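Local coordinates for predicted DNA-binding transcriptional regulator (Aliivibrio fischeri ES114, PDB 7DWO), which probably acts as a LysR-family transcriptional regulator, binding cis-regulatory DNA through a helix-turn-helix region and carrying a substrate-binding-type regulatory domain, at residues Ile145-Asp150 / Tyr268-Tyr273; Ala165-Leu170 / Leu264-Tyr269. The protein carries 1 engineered substitution. All blocks are in the same frame, centred on the assembly; numbering follows the deposited sequence.

Contact 1: Ile145-Asp150 / Tyr268-Tyr273; sequences ILLAFD and YYAYRY
I145 meets strand 268-272 through its CG2 branch, which lies 4.0 Å from A270 CB, while the I145 CA-H points at the carbonyl oxygen of Y271. L146 and Y271 exchange a reciprocal pair of backbone hydrogen bonds, L146 N to Y271 O (2.9 Å) and Y271 N to L146 O (2.8 Å). On the same face of the sheet the side chain of L146 slants across that of Y271, with L146 CB against Y271 CB, and CG and CD2 near Y271 CD2. L147 turns to the other face, and its CD2 rests on A270 CB at 3.8 Å. The pairing belongs to the sheet of a type 2 periplasmic-binding-protein fold, in which strand 145-149 runs parallel to strand 94-99 on one side and antiparallel to 264-272 on the other. A148 repeats the two-way bonding with Y269, and its CB sits at the edge of the Y271 ring, 3.6 Å from CE2. That ring reaches back along its own strand because Y271 CG is anti to the carbonyl carbon (chi1 -56°), and its hydroxyl donates to F149 O at 2.5 Å, tilted 27° from the carbonyl plane. The bond ties the side chain to the C-terminal end of strand 145-149. F149 sets CD1 against Y268 CB, the two side chains passing at a slant, and its ring also stacks with that of Y201. D150 runs alongside Y269, carboxylate and ring planes 34° apart and OD1 3.8 Å from CE2; that carboxylate is salt-bridged to R155.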
ATOM      1  N   ILE A 145      -2.925   3.197 -27.850  1.00 44.78           N
ATOM      2  CA  ILE A 145      -3.921   4.258 -27.884  1.00 39.40           C
ATOM      3  C   ILE A 145      -5.007   3.943 -26.866  1.00 42.52           C
ATOM      4  O   ILE A 145      -5.311   2.778 -26.591  1.00 48.89           O
ATOM      5  CB  ILE A 145      -4.520   4.436 -29.299  1.00 36.31           C
ATOM      6  CG1 ILE A 145      -3.400   4.557 -30.338  1.00 33.90           C
ATOM      7  CG2 ILE A 145      -5.418   5.662 -29.360  1.00 31.44           C
ATOM      8  CD1 ILE A 145      -3.892   4.779 -31.749  1.00 40.71           C
ATOM      9  N   LEU A 146      -5.591   4.996 -26.300  1.00 47.97           N
ATOM     10  CA  LEU A 146      -6.589   4.888 -25.242  1.00 47.07           C
ATOM     11  C   LEU A 146      -7.855   5.609 -25.690  1.00 40.73           C
ATOM     12  O   LEU A 146      -7.864   6.837 -25.801  1.00 44.90           O
ATOM     13  CB  LEU A 146      -6.048   5.481 -23.943  1.00 43.94           C
ATOM     14  CG  LEU A 146      -6.898   5.372 -22.679  1.00 50.30           C
ATOM     15  CD1 LEU A 146      -7.132   3.925 -22.337  1.00 58.11           C
ATOM     16  CD2 LEU A 146      -6.205   6.073 -21.530  1.00 58.07           C
ATOM     17  N   LEU A 147      -8.918   4.854 -25.953  1.00 41.50           N
ATOM     18  CA  LEU A 147     -10.207   5.436 -26.326  1.00 29.25           C
ATOM     19  C   LEU A 147     -11.011   5.644 -25.050  1.00 32.60           C
ATOM     20  O   LEU A 147     -11.590   4.700 -24.509  1.00 48.47           O
ATOM     21  CB  LEU A 147     -10.950   4.535 -27.304  1.00 29.80           C
ATOM     22  CG  LEU A 147     -10.286   4.336 -28.663  1.00 44.15           C
ATOM     23  CD1 LEU A 147     -11.228   3.613 -29.614  1.00 46.71           C
ATOM     24  CD2 LEU A 147      -9.862   5.680 -29.226  1.00 48.96           C
ATOM     25  N   ALA A 148     -11.056   6.882 -24.562  1.00 29.36           N
ATOM     26  CA  ALA A 148     -11.663   7.132 -23.262  1.00 33.53           C
ATOM     27  C   ALA A 148     -12.514   8.390 -23.340  1.00 38.00           C
ATOM     28  O   ALA A 148     -12.643   9.011 -24.396  1.00 43.59           O
ATOM     29  CB  ALA A 148     -10.597   7.242 -22.165  1.00 29.76           C
ATOM     30  N   PHE A 149     -13.116   8.753 -22.211  1.00 40.33           N
ATOM     31  CA  PHE A 149     -13.918   9.962 -22.123  1.00 44.55           C
ATOM     32  C   PHE A 149     -13.028  11.139 -21.724  1.00 49.21           C
ATOM     33  O   PHE A 149     -11.800  11.030 -21.674  1.00 48.69           O
ATOM     34  CB  PHE A 149     -15.071   9.768 -21.141  1.00 38.71           C
ATOM     35  CG  PHE A 149     -16.163   8.875 -21.653  1.00 47.63           C
ATOM     36  CD1 PHE A 149     -16.969   9.279 -22.705  1.00 53.40           C
ATOM     37  CD2 PHE A 149     -16.394   7.638 -21.075  1.00 46.93           C
ATOM     38  CE1 PHE A 149     -17.978   8.460 -23.179  1.00 50.54           C
ATOM     39  CE2 PHE A 149     -17.402   6.816 -21.543  1.00 54.08           C
ATOM     40  CZ  PHE A 149     -18.195   7.228 -22.596  1.00 52.59           C
ATOM     41  N   ASP A 150     -13.648  12.279 -21.432  1.00 54.88           N
ATOM     42  CA  ASP A 150     -12.901  13.458 -21.021  1.00 52.32           C
ATOM     43  C   ASP A 150     -12.241  13.212 -19.670  1.00 52.59           C
ATOM     44  O   ASP A 150     -12.899  12.799 -18.709  1.00 57.90           O
ATOM     45  CB  ASP A 150     -13.827  14.672 -20.952  1.00 53.15           C
ATOM     46  CG  ASP A 150     -13.071  15.975 -20.786  1.00 56.26           C
ATOM     47  OD1 ASP A 150     -11.824  15.958 -20.847  1.00 54.27           O
ATOM     48  OD2 ASP A 150     -13.728  17.021 -20.596  1.00 60.33           O
ATOM     49  N   TYR A 268     -15.543  12.453 -25.842  1.00 42.25           N
ATOM     50  CA  TYR A 268     -14.606  11.343 -25.793  1.00 44.38           C
ATOM     51  C   TYR A 268     -13.451  11.565 -26.759  1.00 51.03           C
ATOM     52  O   TYR A 268     -13.614  12.121 -27.856  1.00 60.84           O
ATOM     53  CB  TYR A 268     -15.285   9.981 -26.054  1.00 39.50           C
ATOM     54  CG  TYR A 268     -16.120   9.853 -27.305  1.00 39.72           C
ATOM     55  CD1 TYR A 268     -15.569   9.379 -28.489  1.00 43.79           C
ATOM     56  CD2 TYR A 268     -17.476  10.155 -27.289  1.00 38.97           C
ATOM     57  CE1 TYR A 268     -16.337   9.238 -29.630  1.00 44.37           C
ATOM     58  CE2 TYR A 268     -18.251  10.019 -28.425  1.00 45.51           C
ATOM     59  CZ  TYR A 268     -17.678   9.556 -29.590  1.00 46.79           C
ATOM     60  OH  TYR A 268     -18.445   9.422 -30.724  1.00 53.90           O
ATOM     61  N   TYR A 269     -12.283  11.092 -26.313  1.00 41.13           N
ATOM     62  CA  TYR A 269     -10.979  11.365 -26.891  1.00 37.93           C
ATOM     63  C   TYR A 269     -10.238  10.064 -27.171  1.00 39.21           C
ATOM     64  O   TYR A 269     -10.579   8.989 -26.655  1.00 37.28           O
ATOM     65  CB  TYR A 269     -10.095  12.202 -25.943  1.00 32.74           C
ATOM     66  CG  TYR A 269     -10.587  13.592 -25.609  1.00 38.49           C
ATOM     67  CD1 TYR A 269      -9.922  14.712 -26.088  1.00 39.62           C
ATOM     68  CD2 TYR A 269     -11.694  13.786 -24.795  1.00 30.53           C
ATOM     69  CE1 TYR A 269     -10.358  15.987 -25.784  1.00 46.29           C
ATOM     70  CE2 TYR A 269     -12.136  15.056 -24.485  1.00 35.84           C
ATOM     71  CZ  TYR A 269     -11.465  16.154 -24.982  1.00 46.77           C
ATOM     72  OH  TYR A 269     -11.901  17.421 -24.675  1.00 61.48           O
ATOM     73  N   ALA A 270      -9.192  10.199 -27.981  1.00 41.88           N
ATOM     74  CA  ALA A 270      -8.127   9.215 -28.103  1.00 36.21           C
ATOM     75  C   ALA A 270      -6.867   9.794 -27.471  1.00 38.76           C
ATOM     76  O   ALA A 270      -6.500  10.941 -27.749  1.00 43.46           O
ATOM     77  CB  ALA A 270      -7.869   8.850 -29.566  1.00 28.82           C
ATOM     78  N   TYR A 271      -6.222   9.009 -26.616  1.00 36.99           N
ATOM     79  CA  TYR A 271      -5.034   9.436 -25.895  1.00 39.43           C
ATOM     80  C   TYR A 271      -3.848   8.565 -26.286  1.00 39.75           C
ATOM     81  O   TYR A 271      -4.006   7.392 -26.632  1.00 41.55           O
ATOM     82  CB  TYR A 271      -5.235   9.358 -24.376  1.00 30.08           C
ATOM     83  CG  TYR A 271      -6.422  10.131 -23.852  1.00 34.06           C
ATOM     84  CD1 TYR A 271      -6.439  11.520 -23.877  1.00 39.72           C
ATOM     85  CD2 TYR A 271      -7.518   9.472 -23.309  1.00 35.13           C
ATOM     86  CE1 TYR A 271      -7.521  12.230 -23.388  1.00 37.93           C
ATOM     87  CE2 TYR A 271      -8.603  10.173 -22.819  1.00 41.50           C
ATOM     88  CZ  TYR A 271      -8.600  11.551 -22.859  1.00 41.93           C
ATOM     89  OH  TYR A 271      -9.680  12.250 -22.371  1.00 40.17           O
ATOM     90  N   ARG A 272      -2.658   9.153 -26.214  1.00 38.33           N
ATOM     91  CA  ARG A 272      -1.420   8.430 -26.454  1.00 38.26           C
ATOM     92  C   ARG A 272      -0.320   9.074 -25.624  1.00 42.73           C
ATOM     93  O   ARG A 272      -0.469  10.188 -25.112  1.00 50.14           O
ATOM     94  CB  ARG A 272      -1.051   8.418 -27.942  1.00 35.71           C
ATOM     95  CG  ARG A 272      -0.944   9.800 -28.560  1.00 45.25           C
ATOM     96  CD  ARG A 272      -0.617   9.729 -30.043  1.00 47.67           C
ATOM     97  NE  ARG A 272       0.735   9.235 -30.285  1.00 48.89           N
ATOM     98  CZ  ARG A 272       1.242   9.013 -31.493  1.00 54.01           C
ATOM     99  NH1 ARG A 272       0.509   9.237 -32.573  1.00 56.70           N
ATOM    100  NH2 ARG A 272       2.483   8.564 -31.621  1.00 61.09           N
ATOM    101  N   TYR A 273       0.787   8.357 -25.487  1.00 39.30           N
ATOM    102  CA  TYR A 273       1.947   8.852 -24.757  1.00 45.43           C
ATOM    103  C   TYR A 273       3.215   8.862 -25.591  1.00 49.15           C
ATOM    104  O   TYR A 273       4.003   9.806 -25.495  1.00 48.95           O
ATOM    105  CB  TYR A 273       2.174   8.011 -23.491  1.00 45.84           C
ATOM    106  CG  TYR A 273       3.337   8.480 -22.648  1.00 51.47           C
ATOM    107  CD1 TYR A 273       3.224   9.601 -21.837  1.00 50.09           C
ATOM    108  CD2 TYR A 273       4.548   7.798 -22.659  1.00 50.92           C
ATOM    109  CE1 TYR A 273       4.285  10.034 -21.065  1.00 51.24           C
ATOM    110  CE2 TYR A 273       5.615   8.224 -21.889  1.00 48.35           C
ATOM    111  CZ  TYR A 273       5.477   9.343 -21.094  1.00 51.87           C
ATOM    112  OH  TYR A 273       6.534   9.772 -20.324  1.00 62.41           O
TER

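Contact 2: Ala165-Leu170 / Leu264-Tyr269; sequences AKTELL and LPIEYY
A165 and Y268 exchange two fairly straight hydrogen bonds, A165 N to Y268 O at 3.0 Å and Y268 N to A165 O at 2.9 Å. Further along, L169 and L264 are likewise doubly bonded. Between them the T167 and I266 pair is uneven: I266 N reaches T167 O from above the carbonyl plane, 38° out of it, whereas the return bond from T167 N to I266 O is bent and weak. CA-H groups of K166, E168, P265 and E267 point at carbonyl oxygens across the strands. These antiparallel strands probably correspond to the two crossovers that join the subdomains of the regulatory domain in LysR-type proteins, as in type 2 periplasmic binding proteins. Apolar contacts follow on the face carrying A165, T167, L169, L264, I266 and Y268. With chi1 at 53°, Y268 CG sits between its backbone N and carbonyl carbon, bringing the ring over to A165, whose CB sits by the hydroxyl end, nearest CZ and OH, while A165 O lies over one face, offset toward the rim; T167 OG1 approaches the same ring in plane, at its edge. L169 crosses I266 at about a right angle, CD1 against CG2 and CD2 against CD1 of I266, each at 3.7 Å. The other face carries K166, E168, P265 and E267. The aliphatic part of K166 slants across E267 CG, and a bend at chi4 (65°) sets NZ 3.7 Å from E267 OE2, a long salt bridge. E267 OE1 accepts a hydrogen bond from Y269 OH (3.0 Å), which meets it from above the carboxylate plane.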
ATOM      1  N   ALA A 165     -15.061  13.076 -30.340  1.00 54.46           N
ATOM      2  CA  ALA A 165     -16.415  13.576 -30.554  1.00 42.32           C
ATOM      3  C   ALA A 165     -16.977  14.186 -29.280  1.00 46.97           C
ATOM      4  O   ALA A 165     -16.481  13.950 -28.174  1.00 51.02           O
ATOM      5  CB  ALA A 165     -17.350  12.478 -31.069  1.00 31.27           C
ATOM      6  N   LYS A 166     -18.036  14.974 -29.472  1.00 50.50           N
ATOM      7  CA  LYS A 166     -18.748  15.668 -28.404  1.00 56.13           C
ATOM      8  C   LYS A 166     -20.232  15.371 -28.593  1.00 53.32           C
ATOM      9  O   LYS A 166     -20.901  16.006 -29.413  1.00 67.71           O
ATOM     10  CB  LYS A 166     -18.462  17.166 -28.443  1.00 63.19           C
ATOM     11  CG  LYS A 166     -19.322  18.013 -27.520  1.00 68.16           C
ATOM     12  CD  LYS A 166     -19.030  19.491 -27.733  1.00 72.23           C
ATOM     13  CE  LYS A 166     -20.006  20.376 -26.973  1.00 79.44           C
ATOM     14  NZ  LYS A 166     -19.885  20.221 -25.498  1.00 80.76           N
ATOM     15  N   THR A 167     -20.743  14.402 -27.845  1.00 50.40           N
ATOM     16  CA  THR A 167     -22.138  14.001 -27.929  1.00 51.11           C
ATOM     17  C   THR A 167     -22.825  14.295 -26.598  1.00 50.93           C
ATOM     18  O   THR A 167     -22.389  15.153 -25.821  1.00 47.20           O
ATOM     19  CB  THR A 167     -22.256  12.523 -28.303  1.00 60.18           C
ATOM     20  OG1 THR A 167     -21.532  11.730 -27.355  1.00 60.06           O
ATOM     21  CG2 THR A 167     -21.698  12.279 -29.699  1.00 71.25           C
ATOM     22  N   GLU A 168     -23.900  13.562 -26.319  1.00 48.67           N
ATOM     23  CA  GLU A 168     -24.685  13.842 -25.129  1.00 50.02           C
ATOM     24  C   GLU A 168     -25.379  12.587 -24.616  1.00 50.42           C
ATOM     25  O   GLU A 168     -25.777  11.706 -25.385  1.00 52.76           O
ATOM     26  CB  GLU A 168     -25.710  14.962 -25.390  1.00 53.08           C
ATOM     27  CG  GLU A 168     -26.642  14.786 -26.584  1.00 60.14           C
ATOM     28  CD  GLU A 168     -27.510  16.021 -26.804  1.00 68.21           C
ATOM     29  OE1 GLU A 168     -27.187  17.082 -26.226  1.00 67.21           O
ATOM     30  OE2 GLU A 168     -28.514  15.934 -27.543  1.00 69.95           O
ATOM     31  N   LEU A 169     -25.480  12.518 -23.291  1.00 46.99           N
ATOM     32  CA  LEU A 169     -26.270  11.512 -22.601  1.00 38.23           C
ATOM     33  C   LEU A 169     -27.731  11.930 -22.603  1.00 51.73           C
ATOM     34  O   LEU A 169     -28.062  13.068 -22.243  1.00 54.44           O
ATOM     35  CB  LEU A 169     -25.780  11.344 -21.163  1.00 42.66           C
ATOM     36  CG  LEU A 169     -24.317  10.976 -20.926  1.00 47.17           C
ATOM     37  CD1 LEU A 169     -23.939  11.271 -19.484  1.00 54.11           C
ATOM     38  CD2 LEU A 169     -24.086   9.513 -21.254  1.00 40.42           C
ATOM     39  N   LEU A 170     -28.603  11.003 -23.001  1.00 42.04           N
ATOM     40  CA  LEU A 170     -30.030  11.232 -23.109  1.00 49.07           C
ATOM     41  C   LEU A 170     -30.766  10.410 -22.067  1.00 47.57           C
ATOM     42  O   LEU A 170     -30.534   9.198 -21.971  1.00 47.30           O
ATOM     43  CB  LEU A 170     -30.524  10.854 -24.508  1.00 47.35           C
ATOM     44  CG  LEU A 170     -29.734  11.446 -25.675  1.00 51.68           C
ATOM     45  CD1 LEU A 170     -30.179  10.826 -26.989  1.00 54.36           C
ATOM     46  CD2 LEU A 170     -29.897  12.954 -25.707  1.00 41.22           C
ATOM     47  N   LEU A 264     -27.117  15.706 -21.266  1.00 53.22           N
ATOM     48  CA  LEU A 264     -25.866  16.044 -20.597  1.00 53.36           C
ATOM     49  C   LEU A 264     -24.698  15.940 -21.564  1.00 56.63           C
ATOM     50  O   LEU A 264     -24.428  14.848 -22.079  1.00 57.43           O
ATOM     51  CB  LEU A 264     -25.652  15.132 -19.394  1.00 58.07           C
ATOM     52  CG  LEU A 264     -26.840  15.123 -18.430  1.00 67.27           C
ATOM     53  CD1 LEU A 264     -26.628  14.121 -17.314  1.00 69.42           C
ATOM     54  CD2 LEU A 264     -27.083  16.516 -17.870  1.00 73.39           C
ATOM     55  N   PRO A 265     -23.972  17.025 -21.833  1.00 58.69           N
ATOM     56  CA  PRO A 265     -22.888  16.961 -22.824  1.00 57.36           C
ATOM     57  C   PRO A 265     -21.707  16.144 -22.315  1.00 50.18           C
ATOM     58  O   PRO A 265     -21.225  16.351 -21.199  1.00 54.71           O
ATOM     59  CB  PRO A 265     -22.509  18.432 -23.028  1.00 51.74           C
ATOM     60  CG  PRO A 265     -22.900  19.094 -21.746  1.00 51.54           C
ATOM     61  CD  PRO A 265     -24.141  18.380 -21.281  1.00 56.42           C
ATOM     62  N   ILE A 266     -21.243  15.209 -23.146  1.00 53.23           N
ATOM     63  CA  ILE A 266     -20.043  14.434 -22.861  1.00 52.69           C
ATOM     64  C   ILE A 266     -19.139  14.476 -24.084  1.00 49.71           C
ATOM     65  O   ILE A 266     -19.584  14.693 -25.213  1.00 57.23           O
ATOM     66  CB  ILE A 266     -20.347  12.969 -22.474  1.00 46.96           C
ATOM     67  CG1 ILE A 266     -21.075  12.253 -23.612  1.00 54.05           C
ATOM     68  CG2 ILE A 266     -21.144  12.911 -21.183  1.00 55.86           C
ATOM     69  CD1 ILE A 266     -21.338  10.790 -23.340  1.00 62.87           C
ATOM     70  N   GLU A 267     -17.849  14.274 -23.839  1.00 44.82           N
ATOM     71  CA  GLU A 267     -16.846  14.257 -24.892  1.00 47.61           C
ATOM     72  C   GLU A 267     -15.961  13.033 -24.720  1.00 41.78           C
ATOM     73  O   GLU A 267     -15.667  12.617 -23.596  1.00 40.80           O
ATOM     74  CB  GLU A 267     -15.986  15.524 -24.866  1.00 54.00           C
ATOM     75  CG  GLU A 267     -16.767  16.816 -25.009  1.00 55.86           C
ATOM     76  CD  GLU A 267     -15.903  18.035 -24.774  1.00 64.56           C
ATOM     77  OE1 GLU A 267     -14.800  17.880 -24.207  1.00 64.24           O
ATOM     78  OE2 GLU A 267     -16.324  19.145 -25.159  1.00 71.92           O
ATOM     79  N   TYR A 268     -15.543  12.453 -25.842  1.00 42.25           N
ATOM     80  CA  TYR A 268     -14.606  11.343 -25.793  1.00 44.38           C
ATOM     81  C   TYR A 268     -13.451  11.565 -26.759  1.00 51.03           C
ATOM     82  O   TYR A 268     -13.614  12.121 -27.856  1.00 60.84           O
ATOM     83  CB  TYR A 268     -15.285   9.981 -26.054  1.00 39.50           C
ATOM     84  CG  TYR A 268     -16.120   9.853 -27.305  1.00 39.72           C
ATOM     85  CD1 TYR A 268     -15.569   9.379 -28.489  1.00 43.79           C
ATOM     86  CD2 TYR A 268     -17.476  10.155 -27.289  1.00 38.97           C
ATOM     87  CE1 TYR A 268     -16.337   9.238 -29.630  1.00 44.37           C
ATOM     88  CE2 TYR A 268     -18.251  10.019 -28.425  1.00 45.51           C
ATOM     89  CZ  TYR A 268     -17.678   9.556 -29.590  1.00 46.79           C
ATOM     90  OH  TYR A 268     -18.445   9.422 -30.724  1.00 53.90           O
ATOM     91  N   TYR A 269     -12.283  11.092 -26.313  1.00 41.13           N
ATOM     92  CA  TYR A 269     -10.979  11.365 -26.891  1.00 37.93           C
ATOM     93  C   TYR A 269     -10.238  10.064 -27.171  1.00 39.21           C
ATOM     94  O   TYR A 269     -10.579   8.989 -26.655  1.00 37.28           O
ATOM     95  CB  TYR A 269     -10.095  12.202 -25.943  1.00 32.74           C
ATOM     96  CG  TYR A 269     -10.587  13.592 -25.609  1.00 38.49           C
ATOM     97  CD1 TYR A 269      -9.922  14.712 -26.088  1.00 39.62           C
ATOM     98  CD2 TYR A 269     -11.694  13.786 -24.795  1.00 30.53           C
ATOM     99  CE1 TYR A 269     -10.358  15.987 -25.784  1.00 46.29           C
ATOM    100  CE2 TYR A 269     -12.136  15.056 -24.485  1.00 35.84           C
ATOM    101  CZ  TYR A 269     -11.465  16.154 -24.982  1.00 46.77           C
ATOM    102  OH  TYR A 269     -11.901  17.421 -24.675  1.00 61.48           O
TER

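Contacts 1 and 2 lie on opposite edges of strand 264-272, their centres about 14 Å apart. Along the chain, strand 145-149 comes first, then 160-174, and both pair with the much later 264-272, which thus sits between them in one sheet. Contact 2 uses the N-terminal part of the strand and contact 1 the C-terminal part, overlapping at Y268 and Y269. They also touch directly, F149 CD1 lying 3.7 Å from E267 O. If 160-174 and 264-272 are the crossovers, as in LysR-type relatives, contact 1 builds one of them into the sheet of a subdomain and contact 2 pairs the two, giving a continuous connection consistent with how LysR-type regulatory domains hold their subdomains together.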